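Alpha/beta hydrolase fold-3 domain protein (Sulfolobus islandicus, PDB 5LK6) probably hydrolyses carboxylic ester bonds as a thermostable lipase or carboxylesterase of the alpha/beta hydrolase fold. Local coordinates at residues A[30-35]-A[86-91]; A[36-41]-A[90-95]; A[196-201]-A[272-277]. One frame throughout, in Å; residues are numbered along the deposited sequence.

Contact 1 (A[30-35]-A[86-91])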
ATOM      1  N   ILE A  30      -5.335  -4.993  29.275  1.00 26.82           N
ATOM      2  CA  ILE A  30      -6.343  -4.983  28.201  1.00 26.72           C
ATOM      3  C   ILE A  30      -5.692  -4.960  26.788  1.00 27.45           C
ATOM      4  O   ILE A  30      -6.148  -5.700  25.904  1.00 26.05           O
ATOM      5  CB  ILE A  30      -7.371  -3.848  28.373  1.00 25.24           C
ATOM      6  CG1 ILE A  30      -8.229  -4.146  29.595  1.00 24.12           C
ATOM      7  CG2 ILE A  30      -8.240  -3.701  27.115  1.00 23.51           C
ATOM      8  CD1 ILE A  30      -9.096  -2.984  30.019  1.00 23.62           C
ATOM      9  N   PHE A  31      -4.615  -4.176  26.591  1.00 26.72           N
ATOM     10  CA  PHE A  31      -3.992  -4.155  25.280  1.00 27.40           C
ATOM     11  C   PHE A  31      -3.270  -5.483  24.972  1.00 29.45           C
ATOM     12  O   PHE A  31      -3.369  -5.959  23.845  1.00 26.63           O
ATOM     13  CB  PHE A  31      -3.074  -2.950  25.091  1.00 28.22           C
ATOM     14  CG  PHE A  31      -2.308  -2.989  23.817  1.00 26.44           C
ATOM     15  CD1 PHE A  31      -2.896  -2.547  22.635  1.00 27.77           C
ATOM     16  CD2 PHE A  31      -1.044  -3.555  23.782  1.00 26.00           C
ATOM     17  CE1 PHE A  31      -2.227  -2.643  21.436  1.00 26.48           C
ATOM     18  CE2 PHE A  31      -0.367  -3.679  22.591  1.00 26.68           C
ATOM     19  CZ  PHE A  31      -0.957  -3.204  21.421  1.00 28.06           C
ATOM     20  N   ARG A  32      -2.527  -6.037  25.947  1.00 33.42           N
ATOM     21  CA  ARG A  32      -1.979  -7.424  25.877  1.00 35.47           C
ATOM     22  C   ARG A  32      -3.009  -8.439  25.406  1.00 33.32           C
ATOM     23  O   ARG A  32      -2.661  -9.223  24.541  1.00 31.14           O
ATOM     24  CB  ARG A  32      -1.458  -7.958  27.227  1.00 38.71           C
ATOM     25  CG  ARG A  32       0.025  -7.879  27.485  1.00 43.35           C
ATOM     26  CD  ARG A  32       0.534  -9.032  28.359  1.00 51.08           C
ATOM     27  NE  ARG A  32       1.961  -8.814  28.665  1.00 64.98           N
ATOM     28  CZ  ARG A  32       2.959  -9.733  28.699  1.00 62.74           C
ATOM     29  NH1 ARG A  32       2.763 -11.047  28.430  1.00 49.75           N
ATOM     30  NH2 ARG A  32       4.201  -9.306  29.009  1.00 54.32           N
ATOM     31  N   GLN A  33      -4.222  -8.437  25.991  1.00 32.09           N
ATOM     32  CA  GLN A  33      -5.269  -9.386  25.632  1.00 34.18           C
ATOM     33  C   GLN A  33      -5.731  -9.189  24.212  1.00 36.45           C
ATOM     34  O   GLN A  33      -5.870 -10.158  23.489  1.00 38.37           O
ATOM     35  CB  GLN A  33      -6.523  -9.235  26.473  1.00 38.55           C
ATOM     36  CG  GLN A  33      -6.549 -10.014  27.772  1.00 50.31           C
ATOM     37  CD  GLN A  33      -7.443  -9.385  28.909  1.00 57.53           C
ATOM     38  OE1 GLN A  33      -8.265  -8.427  28.722  1.00 48.68           O
ATOM     39  NE2 GLN A  33      -7.243  -9.920  30.112  1.00 54.80           N
ATOM     40  N   LEU A  34      -6.037  -7.945  23.827  1.00 35.98           N
ATOM     41  CA  LEU A  34      -6.484  -7.667  22.452  1.00 35.40           C
ATOM     42  C   LEU A  34      -5.459  -8.064  21.365  1.00 35.88           C
ATOM     43  O   LEU A  34      -5.850  -8.537  20.307  1.00 33.81           O
ATOM     44  CB  LEU A  34      -6.877  -6.198  22.283  1.00 32.81           C
ATOM     45  CG  LEU A  34      -8.111  -5.771  23.088  1.00 33.53           C
ATOM     46  CD1 LEU A  34      -8.373  -4.290  22.816  1.00 32.55           C
ATOM     47  CD2 LEU A  34      -9.356  -6.623  22.820  1.00 31.10           C
ATOM     48  N   ALA A  35      -4.174  -7.866  21.637  1.00 33.62           N
ATOM     49  CA  ALA A  35      -3.146  -8.119  20.679  1.00 35.56           C
ATOM     50  C   ALA A  35      -2.671  -9.564  20.651  1.00 35.82           C
ATOM     51  O   ALA A  35      -2.140 -10.011  19.633  1.00 34.62           O
ATOM     52  CB  ALA A  35      -1.986  -7.223  20.961  1.00 38.23           C
ATOM     53  N   ASP A  86       4.600  -3.904  24.538  1.00 24.98           N
ATOM     54  CA  ASP A  86       5.850  -4.600  24.927  1.00 25.76           C
ATOM     55  C   ASP A  86       6.119  -5.728  23.941  1.00 25.59           C
ATOM     56  O   ASP A  86       5.292  -6.043  23.105  1.00 25.74           O
ATOM     57  CB  ASP A  86       5.851  -5.128  26.385  1.00 24.66           C
ATOM     58  CG  ASP A  86       4.685  -6.042  26.727  1.00 25.80           C
ATOM     59  OD1 ASP A  86       3.985  -6.606  25.844  1.00 23.19           O
ATOM     60  OD2 ASP A  86       4.497  -6.208  27.958  1.00 29.53           O
ATOM     61  N   VAL A  87       7.309  -6.296  24.025  1.00 27.95           N
ATOM     62  CA  VAL A  87       7.710  -7.417  23.186  1.00 26.28           C
ATOM     63  C   VAL A  87       6.687  -8.546  23.162  1.00 24.70           C
ATOM     64  O   VAL A  87       6.380  -9.046  22.098  1.00 23.70           O
ATOM     65  CB  VAL A  87       9.103  -7.881  23.590  1.00 27.96           C
ATOM     66  CG1 VAL A  87       9.444  -9.257  23.049  1.00 31.37           C
ATOM     67  CG2 VAL A  87      10.112  -6.882  23.065  1.00 28.51           C
ATOM     68  N   GLU A  88       6.134  -8.920  24.305  1.00 27.15           N
ATOM     69  CA  GLU A  88       5.232 -10.064  24.359  1.00 28.87           C
ATOM     70  C   GLU A  88       3.965  -9.743  23.585  1.00 26.82           C
ATOM     71  O   GLU A  88       3.587 -10.486  22.682  1.00 27.69           O
ATOM     72  CB  GLU A  88       4.965 -10.557  25.807  1.00 33.19           C
ATOM     73  CG  GLU A  88       6.061 -11.456  26.437  1.00 41.86           C
ATOM     74  CD  GLU A  88       6.192 -12.944  25.844  1.00 55.90           C
ATOM     75  OE1 GLU A  88       5.665 -13.344  24.711  1.00 48.72           O
ATOM     76  OE2 GLU A  88       6.889 -13.763  26.530  1.00 54.93           O
ATOM     77  N   SER A  89       3.340  -8.612  23.886  1.00 25.72           N
ATOM     78  CA  SER A  89       2.125  -8.178  23.180  1.00 24.17           C
ATOM     79  C   SER A  89       2.335  -7.971  21.673  1.00 23.09           C
ATOM     80  O   SER A  89       1.404  -8.183  20.916  1.00 23.83           O
ATOM     81  CB  SER A  89       1.548  -6.885  23.783  1.00 23.96           C
ATOM     82  OG  SER A  89       2.420  -5.741  23.676  1.00 24.32           O
ATOM     83  N   TYR A  90       3.537  -7.590  21.251  1.00 21.44           N
ATOM     84  CA  TYR A  90       3.835  -7.346  19.837  1.00 23.88           C
ATOM     85  C   TYR A  90       4.331  -8.565  19.049  1.00 25.63           C
ATOM     86  O   TYR A  90       4.678  -8.471  17.843  1.00 25.43           O
ATOM     87  CB  TYR A  90       4.795  -6.146  19.698  1.00 24.79           C
ATOM     88  CG  TYR A  90       3.987  -4.854  19.534  1.00 24.30           C
ATOM     89  CD1 TYR A  90       3.186  -4.369  20.568  1.00 23.45           C
ATOM     90  CD2 TYR A  90       3.964  -4.187  18.348  1.00 24.17           C
ATOM     91  CE1 TYR A  90       2.433  -3.232  20.410  1.00 22.87           C
ATOM     92  CE2 TYR A  90       3.210  -3.047  18.189  1.00 25.06           C
ATOM     93  CZ  TYR A  90       2.449  -2.581  19.229  1.00 23.34           C
ATOM     94  OH  TYR A  90       1.717  -1.453  19.033  1.00 22.69           O
ATOM     95  N   ASP A  91       4.318  -9.714  19.714  1.00 25.60           N
ATOM     96  CA  ASP A  91       4.961 -10.872  19.209  1.00 26.05           C
ATOM     97  C   ASP A  91       4.224 -11.407  17.933  1.00 23.95           C
ATOM     98  O   ASP A  91       4.886 -11.738  16.944  1.00 22.01           O
ATOM     99  CB  ASP A  91       5.103 -11.905  20.357  1.00 29.63           C
ATOM    100  CG  ASP A  91       5.860 -13.199  19.933  1.00 29.92           C
ATOM    101  OD1 ASP A  91       7.127 -13.234  20.016  1.00 24.40           O
ATOM    102  OD2 ASP A  91       5.120 -14.147  19.520  1.00 30.41           O
TER

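Contact 2 (A[36-41]-A[90-95])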
ATOM      1  N   SER A  36      -2.794 -10.255  21.772  1.00 36.99           N
ATOM      2  CA  SER A  36      -2.593 -11.741  21.864  1.00 39.15           C
ATOM      3  C   SER A  36      -3.631 -12.577  21.149  1.00 37.23           C
ATOM      4  O   SER A  36      -3.369 -13.708  20.855  1.00 46.73           O
ATOM      5  CB  SER A  36      -2.611 -12.211  23.325  1.00 37.50           C
ATOM      6  OG  SER A  36      -1.502 -11.605  23.959  1.00 43.23           O
ATOM      7  N   ALA A  37      -4.817 -12.053  20.899  1.00 34.09           N
ATOM      8  CA  ALA A  37      -5.792 -12.749  20.068  1.00 33.79           C
ATOM      9  C   ALA A  37      -5.276 -13.127  18.668  1.00 32.82           C
ATOM     10  O   ALA A  37      -5.835 -13.976  18.028  1.00 39.58           O
ATOM     11  CB  ALA A  37      -7.075 -11.905  19.928  1.00 31.20           C
ATOM     12  N   ALA A  38      -4.272 -12.453  18.155  1.00 34.75           N
ATOM     13  CA  ALA A  38      -3.697 -12.832  16.866  1.00 37.01           C
ATOM     14  C   ALA A  38      -2.909 -14.161  16.976  1.00 35.89           C
ATOM     15  O   ALA A  38      -2.209 -14.373  17.928  1.00 36.77           O
ATOM     16  CB  ALA A  38      -2.827 -11.702  16.287  1.00 34.19           C
ATOM     17  N   PRO A  39      -3.031 -15.046  15.987  1.00 38.49           N
ATOM     18  CA  PRO A  39      -2.099 -16.163  15.935  1.00 38.60           C
ATOM     19  C   PRO A  39      -0.634 -15.741  15.683  1.00 37.45           C
ATOM     20  O   PRO A  39      -0.336 -14.655  15.174  1.00 31.33           O
ATOM     21  CB  PRO A  39      -2.613 -16.947  14.727  1.00 40.28           C
ATOM     22  CG  PRO A  39      -3.096 -15.855  13.797  1.00 42.31           C
ATOM     23  CD  PRO A  39      -3.889 -15.027  14.778  1.00 42.95           C
ATOM     24  N   LYS A  40       0.262 -16.648  16.029  1.00 40.48           N
ATOM     25  CA  LYS A  40       1.697 -16.475  15.854  1.00 43.11           C
ATOM     26  C   LYS A  40       2.202 -17.361  14.710  1.00 41.05           C
ATOM     27  O   LYS A  40       2.344 -18.544  14.907  1.00 36.38           O
ATOM     28  CB  LYS A  40       2.379 -16.916  17.152  1.00 43.11           C
ATOM     29  CG  LYS A  40       2.001 -16.051  18.327  1.00 44.46           C
ATOM     30  CD  LYS A  40       2.714 -16.444  19.591  1.00 41.58           C
ATOM     31  CE  LYS A  40       2.236 -15.571  20.723  1.00 43.50           C
ATOM     32  NZ  LYS A  40       3.288 -15.548  21.776  1.00 45.52           N
ATOM     33  N   VAL A  41       2.478 -16.823  13.529  1.00 39.74           N
ATOM     34  CA  VAL A  41       3.060 -17.694  12.485  1.00 45.86           C
ATOM     35  C   VAL A  41       4.388 -18.296  12.976  1.00 39.87           C
ATOM     36  O   VAL A  41       5.087 -17.638  13.720  1.00 33.74           O
ATOM     37  CB  VAL A  41       3.204 -17.001  11.108  1.00 49.09           C
ATOM     38  CG1 VAL A  41       1.833 -16.550  10.653  1.00 58.72           C
ATOM     39  CG2 VAL A  41       4.159 -15.810  11.153  1.00 49.21           C
ATOM     40  N   TYR A  90       3.537  -7.590  21.251  1.00 21.44           N
ATOM     41  CA  TYR A  90       3.835  -7.346  19.837  1.00 23.88           C
ATOM     42  C   TYR A  90       4.331  -8.565  19.049  1.00 25.63           C
ATOM     43  O   TYR A  90       4.678  -8.471  17.843  1.00 25.43           O
ATOM     44  CB  TYR A  90       4.795  -6.146  19.698  1.00 24.79           C
ATOM     45  CG  TYR A  90       3.987  -4.854  19.534  1.00 24.30           C
ATOM     46  CD1 TYR A  90       3.186  -4.369  20.568  1.00 23.45           C
ATOM     47  CD2 TYR A  90       3.964  -4.187  18.348  1.00 24.17           C
ATOM     48  CE1 TYR A  90       2.433  -3.232  20.410  1.00 22.87           C
ATOM     49  CE2 TYR A  90       3.210  -3.047  18.189  1.00 25.06           C
ATOM     50  CZ  TYR A  90       2.449  -2.581  19.229  1.00 23.34           C
ATOM     51  OH  TYR A  90       1.717  -1.453  19.033  1.00 22.69           O
ATOM     52  N   ASP A  91       4.318  -9.714  19.714  1.00 25.60           N
ATOM     53  CA  ASP A  91       4.961 -10.872  19.209  1.00 26.05           C
ATOM     54  C   ASP A  91       4.224 -11.407  17.933  1.00 23.95           C
ATOM     55  O   ASP A  91       4.886 -11.738  16.944  1.00 22.01           O
ATOM     56  CB  ASP A  91       5.103 -11.905  20.357  1.00 29.63           C
ATOM     57  CG  ASP A  91       5.860 -13.199  19.933  1.00 29.92           C
ATOM     58  OD1 ASP A  91       7.127 -13.234  20.016  1.00 24.40           O
ATOM     59  OD2 ASP A  91       5.120 -14.147  19.520  1.00 30.41           O
ATOM     60  N   PRO A  92       2.880 -11.450  17.944  1.00 22.20           N
ATOM     61  CA  PRO A  92       2.208 -11.793  16.699  1.00 24.15           C
ATOM     62  C   PRO A  92       2.522 -10.888  15.490  1.00 26.07           C
ATOM     63  O   PRO A  92       2.763 -11.379  14.376  1.00 27.88           O
ATOM     64  CB  PRO A  92       0.725 -11.715  17.060  1.00 22.87           C
ATOM     65  CG  PRO A  92       0.686 -12.049  18.501  1.00 21.67           C
ATOM     66  CD  PRO A  92       1.922 -11.381  19.057  1.00 21.83           C
ATOM     67  N   LEU A  93       2.550  -9.589  15.702  1.00 25.90           N
ATOM     68  CA  LEU A  93       2.867  -8.701  14.603  1.00 25.56           C
ATOM     69  C   LEU A  93       4.312  -8.876  14.133  1.00 24.53           C
ATOM     70  O   LEU A  93       4.576  -8.842  12.936  1.00 26.03           O
ATOM     71  CB  LEU A  93       2.599  -7.259  15.030  1.00 24.86           C
ATOM     72  CG  LEU A  93       2.956  -6.150  14.055  1.00 25.45           C
ATOM     73  CD1 LEU A  93       2.217  -6.281  12.747  1.00 24.43           C
ATOM     74  CD2 LEU A  93       2.640  -4.818  14.717  1.00 28.09           C
ATOM     75  N   CYS A  94       5.239  -9.018  15.075  1.00 24.27           N
ATOM     76  CA  CYS A  94       6.644  -9.021  14.729  1.00 25.16           C
ATOM     77  C   CYS A  94       6.940 -10.294  13.999  1.00 25.37           C
ATOM     78  O   CYS A  94       7.709 -10.287  13.064  1.00 23.15           O
ATOM     79  CB  CYS A  94       7.541  -8.911  15.942  1.00 26.32           C
ATOM     80  SG  CYS A  94       7.679  -7.219  16.540  1.00 25.74           S
ATOM     81  N   ARG A  95       6.289 -11.372  14.417  1.00 25.62           N
ATOM     82  CA  ARG A  95       6.381 -12.648  13.693  1.00 27.38           C
ATOM     83  C   ARG A  95       5.915 -12.512  12.281  1.00 27.22           C
ATOM     84  O   ARG A  95       6.567 -12.995  11.397  1.00 28.07           O
ATOM     85  CB  ARG A  95       5.557 -13.752  14.371  1.00 28.09           C
ATOM     86  CG  ARG A  95       6.248 -14.372  15.578  1.00 29.38           C
ATOM     87  CD  ARG A  95       5.254 -15.229  16.354  1.00 31.11           C
ATOM     88  NE  ARG A  95       5.965 -15.916  17.431  1.00 32.53           N
ATOM     89  CZ  ARG A  95       6.727 -17.004  17.286  1.00 29.98           C
ATOM     90  NH1 ARG A  95       6.879 -17.621  16.119  1.00 27.59           N
ATOM     91  NH2 ARG A  95       7.347 -17.470  18.347  1.00 29.64           N
TER
HETATM   92  O   HOH W   1       1.845 -13.818  13.822  1.00 14.65           O

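Contact 3 (A[196-201]-A[272-277])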
ATOM      1  N   PHE A 196     -12.870   6.950  17.153  1.00 19.78           N
ATOM      2  CA  PHE A 196     -12.141   6.104  16.218  1.00 19.06           C
ATOM      3  C   PHE A 196     -10.961   5.410  16.881  1.00 19.36           C
ATOM      4  O   PHE A 196      -9.877   5.315  16.334  1.00 19.69           O
ATOM      5  CB  PHE A 196     -11.696   6.960  15.018  1.00 19.03           C
ATOM      6  CG  PHE A 196     -12.842   7.541  14.213  1.00 17.00           C
ATOM      7  CD1 PHE A 196     -13.367   8.754  14.526  1.00 16.48           C
ATOM      8  CD2 PHE A 196     -13.394   6.847  13.184  1.00 16.12           C
ATOM      9  CE1 PHE A 196     -14.396   9.323  13.781  1.00 16.65           C
ATOM     10  CE2 PHE A 196     -14.419   7.407  12.437  1.00 17.26           C
ATOM     11  CZ  PHE A 196     -14.941   8.646  12.734  1.00 16.37           C
ATOM     12  N   PHE A 197     -11.198   4.934  18.087  1.00 19.97           N
ATOM     13  CA  PHE A 197     -10.337   4.040  18.793  1.00 19.38           C
ATOM     14  C   PHE A 197      -9.189   4.778  19.459  1.00 18.93           C
ATOM     15  O   PHE A 197      -9.024   4.663  20.650  1.00 21.76           O
ATOM     16  CB  PHE A 197      -9.904   2.873  17.917  1.00 21.04           C
ATOM     17  CG  PHE A 197      -9.119   1.809  18.659  1.00 22.92           C
ATOM     18  CD1 PHE A 197      -9.763   0.865  19.446  1.00 23.27           C
ATOM     19  CD2 PHE A 197      -7.727   1.751  18.556  1.00 23.48           C
ATOM     20  CE1 PHE A 197      -9.038  -0.097  20.108  1.00 23.37           C
ATOM     21  CE2 PHE A 197      -7.011   0.786  19.240  1.00 24.02           C
ATOM     22  CZ  PHE A 197      -7.660  -0.122  20.027  1.00 23.40           C
ATOM     23  N   LEU A 198      -8.366   5.490  18.714  1.00 18.00           N
ATOM     24  CA  LEU A 198      -7.417   6.420  19.293  1.00 16.94           C
ATOM     25  C   LEU A 198      -8.126   7.785  19.323  1.00 17.50           C
ATOM     26  O   LEU A 198      -8.639   8.244  18.303  1.00 17.88           O
ATOM     27  CB  LEU A 198      -6.088   6.465  18.518  1.00 15.81           C
ATOM     28  CG  LEU A 198      -5.103   7.564  18.929  1.00 15.14           C
ATOM     29  CD1 LEU A 198      -4.560   7.284  20.316  1.00 14.68           C
ATOM     30  CD2 LEU A 198      -3.958   7.744  17.944  1.00 15.67           C
ATOM     31  N   THR A 199      -8.148   8.404  20.510  1.00 17.84           N
ATOM     32  CA  THR A 199      -8.802   9.686  20.766  1.00 18.82           C
ATOM     33  C   THR A 199      -7.842  10.750  21.180  1.00 19.75           C
ATOM     34  O   THR A 199      -6.747  10.457  21.654  1.00 20.31           O
ATOM     35  CB  THR A 199      -9.850   9.578  21.905  1.00 18.79           C
ATOM     36  OG1 THR A 199      -9.231   9.380  23.191  1.00 17.55           O
ATOM     37  CG2 THR A 199     -10.780   8.474  21.619  1.00 18.27           C
ATOM     38  N   ARG A 200      -8.277  11.989  21.028  1.00 22.68           N
ATOM     39  CA  ARG A 200      -7.486  13.117  21.464  1.00 26.76           C
ATOM     40  C   ARG A 200      -7.184  12.975  22.981  1.00 24.69           C
ATOM     41  O   ARG A 200      -6.059  13.221  23.395  1.00 23.39           O
ATOM     42  CB  ARG A 200      -8.188  14.438  21.160  1.00 31.00           C
ATOM     43  CG  ARG A 200      -7.289  15.665  21.006  1.00 37.37           C
ATOM     44  CD  ARG A 200      -8.088  16.894  21.397  1.00 49.45           C
ATOM     45  NE  ARG A 200      -7.700  18.137  20.700  1.00 62.76           N
ATOM     46  CZ  ARG A 200      -8.458  18.854  19.835  1.00 70.70           C
ATOM     47  NH1 ARG A 200      -9.728  18.480  19.444  1.00 62.88           N
ATOM     48  NH2 ARG A 200      -7.917  19.991  19.351  1.00 70.41           N
ATOM     49  N   GLU A 201      -8.165  12.555  23.782  1.00 24.86           N
ATOM     50  CA  GLU A 201      -7.945  12.348  25.203  1.00 26.41           C
ATOM     51  C   GLU A 201      -6.851  11.322  25.398  1.00 21.97           C
ATOM     52  O   GLU A 201      -6.041  11.492  26.306  1.00 18.19           O
ATOM     53  CB  GLU A 201      -9.219  11.920  25.950  1.00 32.63           C
ATOM     54  CG  GLU A 201      -9.966  13.100  26.532  1.00 44.85           C
ATOM     55  CD  GLU A 201     -11.277  12.726  27.221  1.00 53.81           C
ATOM     56  OE1 GLU A 201     -11.321  11.607  27.834  1.00 50.28           O
ATOM     57  OE2 GLU A 201     -12.228  13.587  27.137  1.00 55.42           O
ATOM     58  N   VAL A 272      -9.985   2.794   7.557  1.00 16.84           N
ATOM     59  CA  VAL A 272      -9.510   2.146   8.773  1.00 17.13           C
ATOM     60  C   VAL A 272      -9.022   3.125   9.817  1.00 18.44           C
ATOM     61  O   VAL A 272      -8.921   4.363   9.598  1.00 19.29           O
ATOM     62  CB  VAL A 272      -8.378   1.119   8.515  1.00 17.79           C
ATOM     63  CG1 VAL A 272      -8.836   0.038   7.535  1.00 18.46           C
ATOM     64  CG2 VAL A 272      -7.105   1.799   8.056  1.00 17.94           C
ATOM     65  N   ILE A 273      -8.721   2.552  10.970  1.00 19.26           N
ATOM     66  CA  ILE A 273      -8.417   3.305  12.168  1.00 20.60           C
ATOM     67  C   ILE A 273      -6.965   3.131  12.571  1.00 19.67           C
ATOM     68  O   ILE A 273      -6.250   2.264  12.089  1.00 18.32           O
ATOM     69  CB  ILE A 273      -9.306   2.863  13.324  1.00 22.30           C
ATOM     70  CG1 ILE A 273      -9.292   1.346  13.518  1.00 22.04           C
ATOM     71  CG2 ILE A 273     -10.731   3.305  13.062  1.00 23.57           C
ATOM     72  CD1 ILE A 273      -9.680   0.905  14.903  1.00 22.98           C
ATOM     73  N   HIS A 274      -6.533   4.009  13.441  1.00 18.35           N
ATOM     74  CA  HIS A 274      -5.222   3.871  14.045  1.00 18.13           C
ATOM     75  C   HIS A 274      -5.029   2.500  14.652  1.00 17.17           C
ATOM     76  O   HIS A 274      -5.926   1.954  15.194  1.00 17.93           O
ATOM     77  CB  HIS A 274      -5.082   4.899  15.160  1.00 17.39           C
ATOM     78  CG  HIS A 274      -3.678   5.104  15.603  1.00 17.43           C
ATOM     79  ND1 HIS A 274      -2.788   5.889  14.904  1.00 17.72           N
ATOM     80  CD2 HIS A 274      -3.010   4.630  16.673  1.00 16.99           C
ATOM     81  CE1 HIS A 274      -1.639   5.908  15.537  1.00 18.39           C
ATOM     82  NE2 HIS A 274      -1.746   5.151  16.613  1.00 19.09           N
ATOM     83  N   GLY A 275      -3.833   1.959  14.581  1.00 18.67           N
ATOM     84  CA  GLY A 275      -3.503   0.685  15.249  1.00 18.44           C
ATOM     85  C   GLY A 275      -3.939  -0.587  14.523  1.00 18.61           C
ATOM     86  O   GLY A 275      -3.789  -1.671  15.075  1.00 20.80           O
ATOM     87  N   PHE A 276      -4.452  -0.467  13.305  1.00 17.00           N
ATOM     88  CA  PHE A 276      -5.039  -1.582  12.604  1.00 17.88           C
ATOM     89  C   PHE A 276      -4.100  -2.792  12.319  1.00 20.07           C
ATOM     90  O   PHE A 276      -4.593  -3.895  12.188  1.00 21.80           O
ATOM     91  CB  PHE A 276      -5.810  -1.130  11.316  1.00 16.99           C
ATOM     92  CG  PHE A 276      -4.941  -0.721  10.137  1.00 15.61           C
ATOM     93  CD1 PHE A 276      -4.346   0.527  10.074  1.00 14.76           C
ATOM     94  CD2 PHE A 276      -4.800  -1.563   9.044  1.00 15.84           C
ATOM     95  CE1 PHE A 276      -3.577   0.903   9.004  1.00 14.74           C
ATOM     96  CE2 PHE A 276      -4.011  -1.198   7.954  1.00 15.58           C
ATOM     97  CZ  PHE A 276      -3.392   0.045   7.940  1.00 15.37           C
ATOM     98  N   LEU A 277      -2.779  -2.595  12.213  1.00 20.98           N
ATOM     99  CA  LEU A 277      -1.860  -3.728  12.055  1.00 22.23           C
ATOM    100  C   LEU A 277      -1.843  -4.661  13.293  1.00 22.86           C
ATOM    101  O   LEU A 277      -1.643  -5.848  13.138  1.00 20.27           O
ATOM    102  CB  LEU A 277      -0.419  -3.284  11.746  1.00 21.60           C
ATOM    103  CG  LEU A 277      -0.142  -2.927  10.283  1.00 21.93           C
ATOM    104  CD1 LEU A 277      -0.768  -1.593   9.906  1.00 21.11           C
ATOM    105  CD2 LEU A 277       1.368  -2.929  10.017  1.00 23.19           C
TER
HETATM  106  O   HOH W   2      -8.091   6.057  14.400  1.00 16.47           O

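Contact 1 (A[30-35]-A[86-91])
F31, on helix 24-36, rests the end of its ring against S89 and Y90 of the loop before helix 91-101. With CG anti to the backbone N (chi1 173°), the ring extends to the loop, and F31 CZ lies 3.5 Å from Y90 CE1. The two rings touch by their borders without stacking, centroids 5.8 Å apart and planes 31° apart; S89 OG comes up to the F31 edge in plane. One turn on, the A35 methyl closes this buried side, its CB 3.5 Å from S89 O. The loop is stiffened from within: S89 N donates to D86 OD1 (2.9 Å), an Asx motif, and E88 to D91 form a type I beta turn. The outer side is looser. There R32 reaches over the loop to make a salt bridge from NH2 to D86 OD2 at 3.3 Å, a bent bond that meets the carboxylate from above its plane, with guanidinium and carboxylate nearly perpendicular. The CB of E88 packs over one guanidinium face, whereas its carboxylate turns away to R61. The contact thus lays helix 24-36 over the loop that follows strand 72-77, with Y90 OH bonded to D150 and R61 of strand 57-63 behind E88.

Contact 2 (A[36-41]-A[90-95])
The chain leaving helix 24-36 runs without regular structure past the first turn of helix 91-101, with the CA atoms of K40 and P92 4.8 Å apart. K40, D91 and R95 form a salt-bridge network in which D91 OD2 is shared by two cations. R95 NE donates to D91 OD2 at 2.9 Å, in the guanidinium plane, on the syn side of the carboxylate but 29° out of the carboxylate's plane; the K40 NZ bond to the same OD2, 3.2 Å, is weak. K40, extended beyond CG, lays its aliphatic chain across D91, and its CB sits 3.4 Å from R95 CD. The shared carboxylate probably eases the closeness of the two positive charges. The other D91 oxygen, OD1, is taken by R61 and Y63 of strand 57-63, which ties the helix start to the sheet. Beside the charged group the packing is apolar: A38 CB meets P92 CB at 3.6 Å, and A38 also touches F280 and P281. V41 lays CG2 beside the R95 backbone. A water bridges the two backbones, donating to P39 O and P92 O and accepting from V41 N. The R95 guanidinium also grips the loop backbone: NH1 donates to V41 O at 3.0 Å, 20° off the carbonyl plane.

Contact 3 (A[196-201]-A[272-277])
L198 lays its CD2 methyl over the face of the H274 imidazole, 3.5 Å from the ring centroid and only 9° off the ring normal, a CH-pi contact centred on the ring. A chi1 of 171° swings L198 CG away from the backbone N and toward the histidine, while L198 CB packs on H274 CB. F197 meets I273 at about a right angle: the isoleucine CD1 ends 3.6 Å from F197 CB and also approaches CG at the root of the phenyl ring. F197 CD2, next to CG, comes within 3.8 Å of H274 O. At F196 the approach is looser, with CG2 of I273 near the edge of the phenyl ring and 4.3 Å from F196 CB. H274 probably belongs to a Ser-His-Asp triad, consistent with its place in an alpha/beta hydrolase: ND1 is hydrogen-bonded to D244 OD2, and the side chain touches S151 of the GxSxG sequence that forms the likely nucleophile elbow. L198 and the neighbouring L246 therefore help to wall the imidazole, and the Y177 ring meets it too. H274 itself lies in a type II beta turn from I273 to F276, with G275 after it at positive phi. No direct hydrogen bond joins the two segments; instead a water donates to F196 O and accepts from H274 N, each at 2.7 Å. Outside the pair, F197 packs on F15 and on L11 of helix 5-12, while I273 touches I7 of that same helix.

In the fold
Contacts 1 and 2 form one continuous patch: they share Y90 and D91, their centres lie about 8 Å apart, and together they lay helix 24-36 and the chain leaving it along the start of helix 91-101. Both are partly buried, apolar inside and salt-bridged toward the surface, with the ionic part heavier in contact 2. Contact 3 is a buried contact, held by aliphatic and aromatic packing plus a single water, and it alone contains the probable catalytic histidine. It is not remote from the others: the L93 side chain in the 90-95 segment packs on the carbonyl oxygen of L277 of contact 3, and the Y90 side chain of contact 1 lies near the presumed triad without touching it.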